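Local structure of type II restriction enzyme BsoBI (Geobacillus stearothermophilus, 1DC1) at residues D[79-82]-D[83-86]; D[71-74]-D[75-78]; D[111-114]-D[115-119]; D[85-88]-D[89-92]; D[48-51]-D[52-56]. The protein recognises the double-stranded DNA sequence 5'-CYCGRG-3' as a homodimer and cleaves it after the first cytosine. All coordinates share one frame; numbering follows the deposited sequence.

Contact 1 of 5, residues D[79-82]-D[83-86]. With nucleotides of chain B.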
loop_
_atom_site.group_PDB
_atom_site.type_symbol
_atom_site.label_atom_id
_atom_site.label_comp_id
_atom_site.label_asym_id
_atom_site.label_seq_id
_atom_site.Cartn_x
_atom_site.Cartn_y
_atom_site.Cartn_z
ATOM N N SER D 79 9.902 7.726 11.244
ATOM C CA SER D 79 8.467 7.899 11.098
ATOM C C SER D 79 7.799 7.547 12.431
ATOM O O SER D 79 8.364 6.848 13.242
ATOM C CB SER D 79 7.936 6.978 10.007
ATOM O OG SER D 79 8.073 5.616 10.420
ATOM N N ASP D 80 6.586 8.011 12.659
ATOM C CA ASP D 80 5.942 7.654 13.917
ATOM C C ASP D 80 5.675 6.153 13.969
ATOM O O ASP D 80 5.668 5.551 15.059
ATOM C CB ASP D 80 4.683 8.471 14.126
ATOM C CG ASP D 80 4.990 9.906 14.556
ATOM O OD1 ASP D 80 6.143 10.188 14.954
ATOM O OD2 ASP D 80 4.062 10.746 14.501
ATOM N N LYS D 81 5.505 5.541 12.790
ATOM C CA LYS D 81 5.305 4.088 12.724
ATOM C C LYS D 81 6.613 3.392 13.214
ATOM O O LYS D 81 6.561 2.483 14.036
ATOM C CB LYS D 81 4.971 3.646 11.279
ATOM C CG LYS D 81 5.188 2.176 11.016
ATOM C CD LYS D 81 4.391 1.646 9.826
ATOM C CE LYS D 81 2.893 1.536 10.073
ATOM N NZ LYS D 81 2.174 1.040 8.843
ATOM N N ALA D 82 7.777 3.842 12.729
ATOM C CA ALA D 82 9.040 3.238 13.141
ATOM C C ALA D 82 9.383 3.499 14.613
ATOM O O ALA D 82 9.978 2.647 15.284
ATOM C CB ALA D 82 10.208 3.742 12.266
ATOM N N LYS D 83 9.002 4.676 15.100
ATOM C CA LYS D 83 9.343 5.102 16.443
ATOM C C LYS D 83 8.855 4.106 17.492
ATOM O O LYS D 83 9.539 3.904 18.512
ATOM C CB LYS D 83 8.851 6.554 16.617
ATOM C CG LYS D 83 8.046 6.919 17.836
ATOM C CD LYS D 83 8.190 8.433 18.103
ATOM C CE LYS D 83 6.975 9.049 18.786
ATOM N NZ LYS D 83 5.697 8.618 18.173
ATOM N N LYS D 84 7.741 3.428 17.203
ATOM C CA LYS D 84 7.182 2.449 18.135
ATOM C C LYS D 84 8.171 1.331 18.506
ATOM O O LYS D 84 8.086 0.725 19.559
ATOM C CB LYS D 84 5.971 1.749 17.527
ATOM C CG LYS D 84 4.810 2.615 17.163
ATOM C CD LYS D 84 3.582 1.700 16.829
ATOM C CE LYS D 84 3.917 0.506 15.904
ATOM N NZ LYS D 84 4.271 0.927 14.509
ATOM N N PHE D 85 9.078 1.028 17.601
ATOM C CA PHE D 85 10.040 -0.064 17.755
ATOM C C PHE D 85 11.406 0.332 18.316
ATOM O O PHE D 85 12.265 -0.528 18.533
ATOM C CB PHE D 85 10.280 -0.762 16.375
ATOM C CG PHE D 85 9.029 -1.391 15.769
ATOM C CD1 PHE D 85 8.147 -0.623 14.967
ATOM C CD2 PHE D 85 8.658 -2.701 16.090
ATOM C CE1 PHE D 85 6.917 -1.150 14.513
ATOM C CE2 PHE D 85 7.430 -3.232 15.646
ATOM C CZ PHE D 85 6.565 -2.448 14.860
ATOM N N LEU D 86 11.622 1.621 18.530
ATOM C CA LEU D 86 12.913 2.096 19.029
ATOM C C LEU D 86 12.947 2.335 20.551
ATOM O O LEU D 86 11.956 2.767 21.151
ATOM C CB LEU D 86 13.317 3.406 18.312
ATOM C CG LEU D 86 13.415 3.447 16.772
ATOM C CD1 LEU D 86 14.287 4.606 16.315
ATOM C CD2 LEU D 86 14.005 2.172 16.247
ATOM P P DG B 10 3.941 8.288 10.004
ATOM O OP1 DG B 10 4.725 9.328 10.724
ATOM O OP2 DG B 10 3.845 6.925 10.571
ATOM O "O5'" DG B 10 2.522 8.911 9.651
ATOM C "C5'" DG B 10 1.379 8.689 10.448
ATOM C "C4'" DG B 10 0.144 8.727 9.573
ATOM O "O4'" DG B 10 0.269 7.742 8.530
ATOM C "C3'" DG B 10 -1.100 8.328 10.355
ATOM O "O3'" DG B 10 -1.764 9.489 10.779
ATOM C "C2'" DG B 10 -1.955 7.574 9.363
ATOM C "C1'" DG B 10 -0.918 6.944 8.449
ATOM N N9 DG B 10 -0.561 5.577 8.803
ATOM C C8 DG B 10 0.687 5.127 9.178
ATOM N N7 DG B 10 0.736 3.835 9.334
ATOM C C5 DG B 10 -0.566 3.407 9.071
ATOM C C6 DG B 10 -1.133 2.073 9.063
ATOM O O6 DG B 10 -0.588 1.002 9.350
ATOM N N1 DG B 10 -2.490 2.089 8.697
ATOM C C2 DG B 10 -3.229 3.238 8.453
ATOM N N2 DG B 10 -4.556 3.053 8.171
ATOM N N3 DG B 10 -2.714 4.480 8.488
ATOM C C4 DG B 10 -1.385 4.479 8.777
ATOM P P DA B 9 7.425 4.155 7.236
ATOM O OP1 DA B 9 8.495 4.416 6.237
ATOM O OP2 DA B 9 7.817 3.607 8.563
ATOM O "O5'" DA B 9 6.497 5.451 7.468
ATOM C "C5'" DA B 9 6.505 6.606 6.569
ATOM C "C4'" DA B 9 5.108 7.162 6.410
ATOM O "O4'" DA B 9 4.342 6.426 5.437
ATOM C "C3'" DA B 9 4.235 7.152 7.654
ATOM O "O3'" DA B 9 4.613 8.201 8.551
ATOM C "C2'" DA B 9 2.834 7.278 7.069
ATOM C "C1'" DA B 9 2.956 6.482 5.771
ATOM N N9 DA B 9 2.485 5.104 5.932
ATOM C C8 DA B 9 3.183 4.026 6.449
ATOM N N7 DA B 9 2.484 2.921 6.487
ATOM C C5 DA B 9 1.248 3.278 5.955
ATOM C C6 DA B 9 0.060 2.548 5.715
ATOM N N6 DA B 9 -0.097 1.253 5.970
ATOM N N1 DA B 9 -0.973 3.217 5.188
ATOM C C2 DA B 9 -0.844 4.521 4.912
ATOM N N3 DA B 9 0.200 5.306 5.083
ATOM C C4 DA B 9 1.232 4.619 5.612
HETATM O O HOH W 1 4.246 6.126 17.248
#

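Contact 2 of 5, residues D[71-74]-D[75-78]. With nucleotides of chain B.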
loop_
_atom_site.group_PDB
_atom_site.type_symbol
_atom_site.label_atom_id
_atom_site.label_comp_id
_atom_site.label_asym_id
_atom_site.label_seq_id
_atom_site.Cartn_x
_atom_site.Cartn_y
_atom_site.Cartn_z
ATOM N N ALA D 71 10.200 16.634 16.910
ATOM C CA ALA D 71 10.442 17.141 15.550
ATOM C C ALA D 71 11.867 16.711 15.115
ATOM O O ALA D 71 12.085 16.283 13.980
ATOM C CB ALA D 71 10.316 18.666 15.524
ATOM N N LEU D 72 12.848 16.830 16.023
ATOM C CA LEU D 72 14.220 16.415 15.731
ATOM C C LEU D 72 14.253 14.904 15.420
ATOM O O LEU D 72 14.934 14.480 14.463
ATOM C CB LEU D 72 15.194 16.672 16.906
ATOM C CG LEU D 72 15.558 18.071 17.372
ATOM C CD1 LEU D 72 16.701 17.925 18.426
ATOM C CD2 LEU D 72 16.013 18.921 16.202
ATOM N N LEU D 73 13.537 14.101 16.209
ATOM C CA LEU D 73 13.513 12.664 15.953
ATOM C C LEU D 73 12.884 12.435 14.580
ATOM O O LEU D 73 13.422 11.643 13.787
ATOM C CB LEU D 73 12.720 11.892 17.002
ATOM C CG LEU D 73 12.562 10.354 16.828
ATOM C CD1 LEU D 73 13.950 9.639 16.827
ATOM C CD2 LEU D 73 11.668 9.820 17.957
ATOM N N TYR D 74 11.792 13.133 14.267
ATOM C CA TYR D 74 11.179 12.942 12.975
ATOM C C TYR D 74 12.108 13.336 11.827
ATOM O O TYR D 74 12.244 12.585 10.852
ATOM C CB TYR D 74 9.853 13.712 12.879
ATOM C CG TYR D 74 8.849 12.984 11.978
ATOM C CD1 TYR D 74 8.982 13.024 10.571
ATOM C CD2 TYR D 74 7.827 12.184 12.522
ATOM C CE1 TYR D 74 8.119 12.270 9.719
ATOM C CE2 TYR D 74 6.973 11.445 11.692
ATOM C CZ TYR D 74 7.146 11.502 10.288
ATOM O OH TYR D 74 6.378 10.749 9.465
ATOM N N ALA D 75 12.740 14.503 11.947
ATOM C CA ALA D 75 13.678 15.009 10.935
ATOM C C ALA D 75 14.891 14.093 10.751
ATOM O O ALA D 75 15.523 14.130 9.693
ATOM C CB ALA D 75 14.146 16.442 11.287
ATOM N N SER D 76 15.198 13.281 11.773
ATOM C CA SER D 76 16.317 12.348 11.750
ATOM C C SER D 76 15.991 11.092 10.951
ATOM O O SER D 76 16.814 10.197 10.839
ATOM C CB SER D 76 16.781 12.005 13.179
ATOM O OG SER D 76 16.132 10.862 13.704
ATOM N N GLY D 77 14.797 11.030 10.366
ATOM C CA GLY D 77 14.440 9.896 9.534
ATOM C C GLY D 77 13.578 8.838 10.171
ATOM O O GLY D 77 13.447 7.752 9.591
ATOM N N ILE D 78 12.995 9.154 11.332
ATOM C CA ILE D 78 12.148 8.229 12.067
ATOM C C ILE D 78 10.630 8.546 11.996
ATOM O O ILE D 78 10.154 9.505 12.613
ATOM C CB ILE D 78 12.618 8.143 13.563
ATOM C CG1 ILE D 78 14.138 7.887 13.645
ATOM C CG2 ILE D 78 11.792 7.060 14.302
ATOM C CD1 ILE D 78 14.604 6.620 12.958
ATOM P P DG B 10 3.941 8.288 10.004
ATOM O OP1 DG B 10 4.725 9.328 10.724
ATOM O OP2 DG B 10 3.845 6.925 10.571
ATOM O "O5'" DG B 10 2.522 8.911 9.651
ATOM C "C5'" DG B 10 1.379 8.689 10.448
ATOM C "C4'" DG B 10 0.144 8.727 9.573
ATOM O "O4'" DG B 10 0.269 7.742 8.530
ATOM C "C3'" DG B 10 -1.100 8.328 10.355
ATOM O "O3'" DG B 10 -1.764 9.489 10.779
ATOM C "C2'" DG B 10 -1.955 7.574 9.363
ATOM C "C1'" DG B 10 -0.918 6.944 8.449
ATOM N N9 DG B 10 -0.561 5.577 8.803
ATOM C C8 DG B 10 0.687 5.127 9.178
ATOM N N7 DG B 10 0.736 3.835 9.334
ATOM C C5 DG B 10 -0.566 3.407 9.071
ATOM C C6 DG B 10 -1.133 2.073 9.063
ATOM O O6 DG B 10 -0.588 1.002 9.350
ATOM N N1 DG B 10 -2.490 2.089 8.697
ATOM C C2 DG B 10 -3.229 3.238 8.453
ATOM N N2 DG B 10 -4.556 3.053 8.171
ATOM N N3 DG B 10 -2.714 4.480 8.488
ATOM C C4 DG B 10 -1.385 4.479 8.777
#

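Contact 3 of 5, residues D[111-114]-D[115-119]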
loop_
_atom_site.group_PDB
_atom_site.type_symbol
_atom_site.label_atom_id
_atom_site.label_comp_id
_atom_site.label_asym_id
_atom_site.label_seq_id
_atom_site.Cartn_x
_atom_site.Cartn_y
_atom_site.Cartn_z
ATOM N N ILE D 111 19.798 25.493 10.333
ATOM C CA ILE D 111 18.370 25.582 10.689
ATOM C C ILE D 111 17.544 25.143 9.484
ATOM O O ILE D 111 16.695 24.272 9.611
ATOM C CB ILE D 111 17.914 27.035 11.138
ATOM C CG1 ILE D 111 18.587 27.441 12.474
ATOM C CG2 ILE D 111 16.372 27.075 11.284
ATOM C CD1 ILE D 111 18.307 26.471 13.654
ATOM N N ASP D 112 17.806 25.693 8.306
ATOM C CA ASP D 112 17.009 25.248 7.170
ATOM C C ASP D 112 17.304 23.784 6.856
ATOM O O ASP D 112 16.424 23.102 6.375
ATOM C CB ASP D 112 17.236 26.116 5.937
ATOM C CG ASP D 112 16.388 27.388 5.927
ATOM O OD1 ASP D 112 15.526 27.626 6.808
ATOM O OD2 ASP D 112 16.608 28.168 5.006
ATOM N N GLU D 113 18.531 23.302 7.097
ATOM C CA GLU D 113 18.827 21.880 6.886
ATOM C C GLU D 113 17.790 21.078 7.726
ATOM O O GLU D 113 17.176 20.120 7.242
ATOM C CB GLU D 113 20.258 21.521 7.346
ATOM C CG GLU D 113 20.644 20.051 7.060
ATOM C CD GLU D 113 20.748 19.719 5.554
ATOM O OE1 GLU D 113 20.923 20.657 4.748
ATOM O OE2 GLU D 113 20.668 18.520 5.154
ATOM N N LEU D 114 17.595 21.475 8.976
ATOM C CA LEU D 114 16.649 20.804 9.868
ATOM C C LEU D 114 15.210 20.890 9.367
ATOM O O LEU D 114 14.484 19.876 9.309
ATOM C CB LEU D 114 16.706 21.448 11.252
ATOM C CG LEU D 114 15.679 20.966 12.286
ATOM C CD1 LEU D 114 15.672 19.420 12.408
ATOM C CD2 LEU D 114 16.046 21.629 13.633
ATOM N N ILE D 115 14.786 22.118 9.035
ATOM C CA ILE D 115 13.410 22.361 8.548
ATOM C C ILE D 115 13.113 21.597 7.242
ATOM O O ILE D 115 12.044 21.028 7.100
ATOM C CB ILE D 115 13.083 23.911 8.322
ATOM C CG1 ILE D 115 13.413 24.765 9.585
ATOM C CG2 ILE D 115 11.626 24.062 7.983
ATOM C CD1 ILE D 115 12.936 24.209 10.912
ATOM N N PHE D 116 14.058 21.602 6.304
ATOM C CA PHE D 116 13.942 20.907 5.027
ATOM C C PHE D 116 13.813 19.387 5.295
ATOM O O PHE D 116 12.986 18.724 4.665
ATOM C CB PHE D 116 15.188 21.152 4.148
ATOM C CG PHE D 116 15.284 22.547 3.569
ATOM C CD1 PHE D 116 14.259 23.497 3.747
ATOM C CD2 PHE D 116 16.405 22.916 2.843
ATOM C CE1 PHE D 116 14.359 24.808 3.205
ATOM C CE2 PHE D 116 16.515 24.219 2.294
ATOM C CZ PHE D 116 15.498 25.156 2.478
ATOM N N ARG D 117 14.624 18.839 6.216
ATOM C CA ARG D 117 14.536 17.410 6.513
ATOM C C ARG D 117 13.262 17.071 7.237
ATOM O O ARG D 117 12.642 16.046 6.963
ATOM C CB ARG D 117 15.753 16.936 7.280
ATOM C CG ARG D 117 16.888 16.748 6.282
ATOM C CD ARG D 117 18.339 16.507 6.836
ATOM N NE ARG D 117 19.191 16.256 5.658
ATOM C CZ ARG D 117 19.284 15.080 5.037
ATOM N NH1 ARG D 117 18.600 14.022 5.477
ATOM N NH2 ARG D 117 19.996 14.991 3.931
ATOM N N TYR D 118 12.860 17.945 8.150
ATOM C CA TYR D 118 11.631 17.730 8.892
ATOM C C TYR D 118 10.417 17.649 7.881
ATOM O O TYR D 118 9.572 16.764 7.999
ATOM C CB TYR D 118 11.488 18.871 9.906
ATOM C CG TYR D 118 10.145 18.922 10.519
ATOM C CD1 TYR D 118 9.815 18.075 11.572
ATOM C CD2 TYR D 118 9.167 19.813 10.026
ATOM C CE1 TYR D 118 8.529 18.120 12.134
ATOM C CE2 TYR D 118 7.910 19.859 10.579
ATOM C CZ TYR D 118 7.594 19.028 11.624
ATOM O OH TYR D 118 6.357 19.149 12.197
ATOM N N LEU D 119 10.383 18.534 6.875
ATOM C CA LEU D 119 9.306 18.562 5.865
ATOM C C LEU D 119 9.384 17.374 4.902
ATOM O O LEU D 119 8.377 16.752 4.562
ATOM C CB LEU D 119 9.352 19.882 5.053
ATOM C CG LEU D 119 8.794 21.147 5.751
ATOM C CD1 LEU D 119 9.339 22.434 5.078
ATOM C CD2 LEU D 119 7.252 21.098 5.723
HETATM O O HOH W 2 21.202 17.180 2.917
#

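Contact 4 of 5, residues D[85-88]-D[89-92]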
loop_
_atom_site.group_PDB
_atom_site.type_symbol
_atom_site.label_atom_id
_atom_site.label_comp_id
_atom_site.label_asym_id
_atom_site.label_seq_id
_atom_site.Cartn_x
_atom_site.Cartn_y
_atom_site.Cartn_z
ATOM N N PHE D 85 9.078 1.028 17.601
ATOM C CA PHE D 85 10.040 -0.064 17.755
ATOM C C PHE D 85 11.406 0.332 18.316
ATOM O O PHE D 85 12.265 -0.528 18.533
ATOM C CB PHE D 85 10.280 -0.762 16.375
ATOM C CG PHE D 85 9.029 -1.391 15.769
ATOM C CD1 PHE D 85 8.147 -0.623 14.967
ATOM C CD2 PHE D 85 8.658 -2.701 16.090
ATOM C CE1 PHE D 85 6.917 -1.150 14.513
ATOM C CE2 PHE D 85 7.430 -3.232 15.646
ATOM C CZ PHE D 85 6.565 -2.448 14.860
ATOM N N LEU D 86 11.622 1.621 18.530
ATOM C CA LEU D 86 12.913 2.096 19.029
ATOM C C LEU D 86 12.947 2.335 20.551
ATOM O O LEU D 86 11.956 2.767 21.151
ATOM C CB LEU D 86 13.317 3.406 18.312
ATOM C CG LEU D 86 13.415 3.447 16.772
ATOM C CD1 LEU D 86 14.287 4.606 16.315
ATOM C CD2 LEU D 86 14.005 2.172 16.247
ATOM N N THR D 87 14.106 2.040 21.153
ATOM C CA THR D 87 14.333 2.285 22.581
ATOM C C THR D 87 14.706 3.784 22.701
ATOM O O THR D 87 15.016 4.445 21.696
ATOM C CB THR D 87 15.549 1.455 23.090
ATOM O OG1 THR D 87 16.758 1.931 22.476
ATOM C CG2 THR D 87 15.416 0.002 22.709
ATOM N N GLU D 88 14.707 4.328 23.915
ATOM C CA GLU D 88 15.087 5.728 24.085
ATOM C C GLU D 88 16.477 5.996 23.479
ATOM O O GLU D 88 16.711 7.032 22.855
ATOM C CB GLU D 88 15.108 6.095 25.582
ATOM C CG GLU D 88 15.471 7.560 25.805
ATOM C CD GLU D 88 15.393 8.001 27.257
ATOM O OE1 GLU D 88 14.693 7.388 28.090
ATOM O OE2 GLU D 88 16.051 8.994 27.564
ATOM N N ASP D 89 17.391 5.041 23.676
ATOM C CA ASP D 89 18.770 5.106 23.187
ATOM C C ASP D 89 18.821 5.194 21.676
ATOM O O ASP D 89 19.625 5.939 21.104
ATOM C CB ASP D 89 19.594 3.830 23.554
ATOM C CG ASP D 89 19.838 3.650 25.070
ATOM O OD1 ASP D 89 19.779 4.652 25.862
ATOM O OD2 ASP D 89 20.103 2.474 25.457
ATOM N N ASP D 90 17.993 4.386 21.024
ATOM C CA ASP D 90 17.960 4.358 19.571
ATOM C C ASP D 90 17.533 5.728 19.098
ATOM O O ASP D 90 18.106 6.270 18.153
ATOM C CB ASP D 90 16.952 3.338 19.068
ATOM C CG ASP D 90 17.347 1.905 19.331
ATOM O OD1 ASP D 90 18.543 1.579 19.447
ATOM O OD2 ASP D 90 16.410 1.089 19.383
ATOM N N LYS D 91 16.511 6.276 19.759
ATOM C CA LYS D 91 15.995 7.587 19.408
ATOM C C LYS D 91 17.056 8.696 19.561
ATOM O O LYS D 91 17.262 9.507 18.650
ATOM C CB LYS D 91 14.771 7.881 20.278
ATOM C CG LYS D 91 13.659 6.864 20.150
ATOM C CD LYS D 91 12.437 7.344 20.903
ATOM C CE LYS D 91 11.377 6.319 20.870
ATOM N NZ LYS D 91 10.432 6.553 21.967
ATOM N N LYS D 92 17.727 8.718 20.708
ATOM C CA LYS D 92 18.773 9.705 20.961
ATOM C C LYS D 92 19.886 9.531 19.943
ATOM O O LYS D 92 20.419 10.503 19.412
ATOM C CB LYS D 92 19.253 9.570 22.394
ATOM C CG LYS D 92 18.119 9.978 23.333
ATOM C CD LYS D 92 18.613 10.615 24.592
ATOM C CE LYS D 92 17.442 10.877 25.507
ATOM N NZ LYS D 92 17.965 11.493 26.740
HETATM O O HOH W 3 9.261 3.969 21.481
#

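Contact 5 of 5, residues D[48-51]-D[52-56]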
loop_
_atom_site.group_PDB
_atom_site.type_symbol
_atom_site.label_atom_id
_atom_site.label_comp_id
_atom_site.label_asym_id
_atom_site.label_seq_id
_atom_site.Cartn_x
_atom_site.Cartn_y
_atom_site.Cartn_z
ATOM N N ALA D 48 6.665 27.066 12.567
ATOM C CA ALA D 48 6.758 27.157 14.007
ATOM C C ALA D 48 8.029 26.507 14.505
ATOM O O ALA D 48 8.674 27.027 15.431
ATOM C CB ALA D 48 5.559 26.513 14.634
ATOM N N LEU D 49 8.407 25.375 13.902
ATOM C CA LEU D 49 9.647 24.680 14.292
ATOM C C LEU D 49 10.839 25.581 14.031
ATOM O O LEU D 49 11.735 25.649 14.844
ATOM C CB LEU D 49 9.867 23.347 13.525
ATOM C CG LEU D 49 11.197 22.539 13.727
ATOM C CD1 LEU D 49 11.371 22.000 15.180
ATOM C CD2 LEU D 49 11.225 21.381 12.715
ATOM N N LYS D 50 10.857 26.277 12.911
ATOM C CA LYS D 50 11.983 27.142 12.647
ATOM C C LYS D 50 12.103 28.262 13.713
ATOM O O LYS D 50 13.215 28.608 14.143
ATOM C CB LYS D 50 11.872 27.768 11.251
ATOM C CG LYS D 50 13.102 28.562 10.837
ATOM C CD LYS D 50 12.941 29.097 9.462
ATOM C CE LYS D 50 14.157 29.909 9.007
ATOM N NZ LYS D 50 14.198 29.964 7.514
ATOM N N VAL D 51 10.972 28.829 14.123
ATOM C CA VAL D 51 10.983 29.884 15.121
ATOM C C VAL D 51 11.572 29.305 16.410
ATOM O O VAL D 51 12.445 29.914 17.023
ATOM C CB VAL D 51 9.551 30.407 15.399
ATOM C CG1 VAL D 51 9.547 31.193 16.715
ATOM C CG2 VAL D 51 9.050 31.254 14.212
ATOM N N ALA D 52 11.126 28.122 16.808
ATOM C CA ALA D 52 11.613 27.490 18.037
ATOM C C ALA D 52 13.067 27.072 17.962
ATOM O O ALA D 52 13.839 27.295 18.877
ATOM C CB ALA D 52 10.769 26.273 18.346
ATOM N N ALA D 53 13.438 26.471 16.851
ATOM C CA ALA D 53 14.779 25.987 16.685
ATOM C C ALA D 53 15.786 27.083 16.513
ATOM O O ALA D 53 16.973 26.888 16.823
ATOM C CB ALA D 53 14.850 25.065 15.499
ATOM N N SER D 54 15.338 28.226 15.999
ATOM C CA SER D 54 16.251 29.318 15.731
ATOM C C SER D 54 16.969 29.915 16.943
ATOM O O SER D 54 17.974 30.639 16.771
ATOM C CB SER D 54 15.556 30.385 14.917
ATOM O OG SER D 54 15.434 29.958 13.570
ATOM N N VAL D 55 16.490 29.619 18.157
ATOM C CA VAL D 55 17.204 30.111 19.334
ATOM C C VAL D 55 18.533 29.327 19.553
ATOM O O VAL D 55 19.416 29.831 20.240
ATOM C CB VAL D 55 16.329 30.132 20.608
ATOM C CG1 VAL D 55 14.925 30.616 20.259
ATOM C CG2 VAL D 55 16.309 28.799 21.238
ATOM N N ALA D 56 18.694 28.136 18.943
ATOM C CA ALA D 56 19.932 27.359 19.053
ATOM C C ALA D 56 20.933 28.056 18.151
ATOM O O ALA D 56 20.637 28.385 17.000
ATOM C CB ALA D 56 19.715 25.949 18.587
#

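Contact 1 of 5, residues D[79-82]-D[83-86]
S79 and K83 are tied through the backbone, K83 N donating to S79 O at 2.9 Å, nearly in line with the C=O bond. The hydroxyl of S79 works in both directions: OG donates to OP2 of DA9 of chain B (2.7 Å) and accepts from A82 N (2.9 Å). Its chi1 of 66° lodges OG between the backbone N and the carbonyl carbon, facing that amide. S79 is therefore the N-cap of the short helix 80-83, whose start grips the DNA backbone: D80 N gives OP1 of DG10 of chain B a bond of 3.0 Å, and K81 N reaches OP2 of the same phosphate weakly. K81, a DNA-interaction site, sends its chain into the major groove, bent at chi3 (-72°), and NZ meets O6 of DG10 of chain B at 2.8 Å. NZ also donates to N7 of DA9 of chain B (3.0 Å) and, weakly, to N7 of that guanine. The same ammonium forms a salt bridge with D246 of the second subunit. A methionine in place of K81 would probably leave these purine acceptors without their donor and that D246 without its positive mate. K81 O is not idle, because K84 folds back and brings NZ to it at 2.8 Å. A82 O accepts from F85 N, 44° out of the carbonyl plane, and also lies at the edge of the F85 ring, which stacks on F28 of the second subunit. D80 OD1 and K83 NZ make a long salt bridge of 3.6 Å, while a water links D80 O to that NZ.

Contact 2 of 5, residues D[71-74]-D[75-78]
L73 and I78 make the apolar part of this helix end, their side chains crossing with CD1 of L73 against CG1 of I78 at 3.6 Å. The branch of L73 is brought there by CG lying anti to the backbone N (chi1 178°). Among the backbone bonds, A75 N to A71 O (2.8 Å) is the regular helical one, whereas S76 N shares itself weakly between L72 O and L73 O. The chain then leaves the helix in a Schellman motif: G77 has a positive phi of 100°, and its N donates to Y74 O at 3.0 Å. A CB at these angles would press on the preceding carbonyl oxygen. Of the side-chain polar contacts, S76 OG lies 2.8 Å from L73 O and is also hydrogen-bonded to S94 OG. Y74 reaches the DNA, its OH donating to OP1 of DG10 of chain B at 2.5 Å with that oxygen near the ring plane, while I78 O rests over one ring face, offset toward the rim. Helix 69-75 and the loop after it pack against their neighbours: L72 and A75 on L114 of helix 110-152, L72 on I95 and S76 on L98 of helix 88-103, and I78 on A32 of the second subunit.

Contact 3 of 5, residues D[111-114]-D[115-119]
E113 and R117 lie side by side one helical turn apart, joined by a salt bridge in which R117 NE donates to E113 OE2 at 2.7 Å. E113 starts with CG anti to the backbone N (chi1 -176°) and then bends at chi2, whereas R117 runs extended from CG to NE. The bond lies in the guanidinium plane but meets OE2 on its anti side, somewhat out of the carboxylate plane, and the two flat groups are turned 31° apart. A water closes a second route, donating to E113 OE2 and accepting from R117 NH2 at 2.7 Å. D112 and F116 meet differently: CB of D112 sits over a face of the F116 ring, 4.1 Å from its centroid, a CH-pi contact, with the carboxylate stacked 24° from the ring plane. On a third side, CG2 of I111 packs on CG1 of I115 at 4.1 Å. Regular i to i+4 backbone bonds run beneath all three pairs. In this long helix 110-152, I111 and I115 lie on K50 of helix 21-53, whose NZ bridges to D112 OD1. L114 also packs on L98 of helix 88-103, and R117 makes a cation-pi contact with F102 there. E113 OE1 makes a salt bridge with R47 of the second subunit, whose own F116 packs on I115.

Contact 4 of 5, residues D[85-88]-D[89-92]
T87 and D90 form a capping box at the start of helix 88-103, and this is the close-packed part. D90 N donates to T87 OG1 at 3.1 Å, and T87 N returns the bond to D90 OD2 at 3.1 Å, from above the carboxylate plane. The hydroxyl faces the helix because T87 holds OG1 between its backbone N and carbonyl carbon (chi1 67°). L86 crosses D90 at a slant, its CB 3.7 Å from CB of D90. The other side is looser and faces solvent: E88, extended beyond CG, and K92, bent at chi2, run side by side, and E88 OE2 and K92 NZ form a salt bridge of 3.3 Å. K91 lays its chain along L86 and T87 O, and its NZ donates to a water that in turn donates to L86 O at 3.0 Å. A leucine in place of D90 would probably leave T87 N without its acceptor and R25 of the second subunit without its anionic mate. The acids E88, D89 and D90 fall in the first turn, where the helix dipole would probably favour negative charge. D90 uses OD2 for T87 N and OD1 for a salt bridge to R25 of the second subunit, and one carboxylate therefore serves both the cap and the subunit interface.

Contact 5 of 5, residues D[48-51]-D[52-56]
S54 grips K50 at a single flat group, the carbonyl of K50, from its two faces: S54 N comes to O from one face at 2.8 Å and S54 OG from the opposite face at 2.7 Å. Both donors are tilted out of the carbonyl plane, by 31° and 34°. The hydroxyl can do this because OG stands anti to the carbonyl carbon of S54 (chi1 -76°), turned back over the preceding turn, with CG of K50 3.9 Å from it. Two bonds thus hold one oxygen in the last part of helix 21-53. The bonds before it are A53 N to L49 O at 2.8 Å, nearly in line with the C=O, and A52 N to A48 O at 3.0 Å. CB of A53 comes 3.2 Å from L49 O. V55 only grazes V51 O, and a type I turn from A53 to A56, closed by A56 N to A53 O, leads the chain away. Around it, L49 packs on I115 and Y118 of helix 110-152, the extended K50 turns to that same helix, and A52 and V55 meet the loop residues I68 and L65.

Contacts 1 and 2 are neighbours, centres about 10 Å apart, and hold one DNA phosphate between them: Y74 OH from contact 2 and D80 N from contact 1 converge on OP1 of DG10 of chain B. Contact 4 starts where contact 1 ends, sharing F85 and L86, and lies about 9 Å away centre to centre. Contacts 3 and 5, centres about 11 Å apart, form a second group, bound by D112 OD1 to K50 NZ at 2.8 Å. Contact 2 joins the groups, A75 CB to L114 CD1 at 3.5 Å. Nearest atoms of contacts 3 and 5 stay about 9 and 14 Å from the DNA.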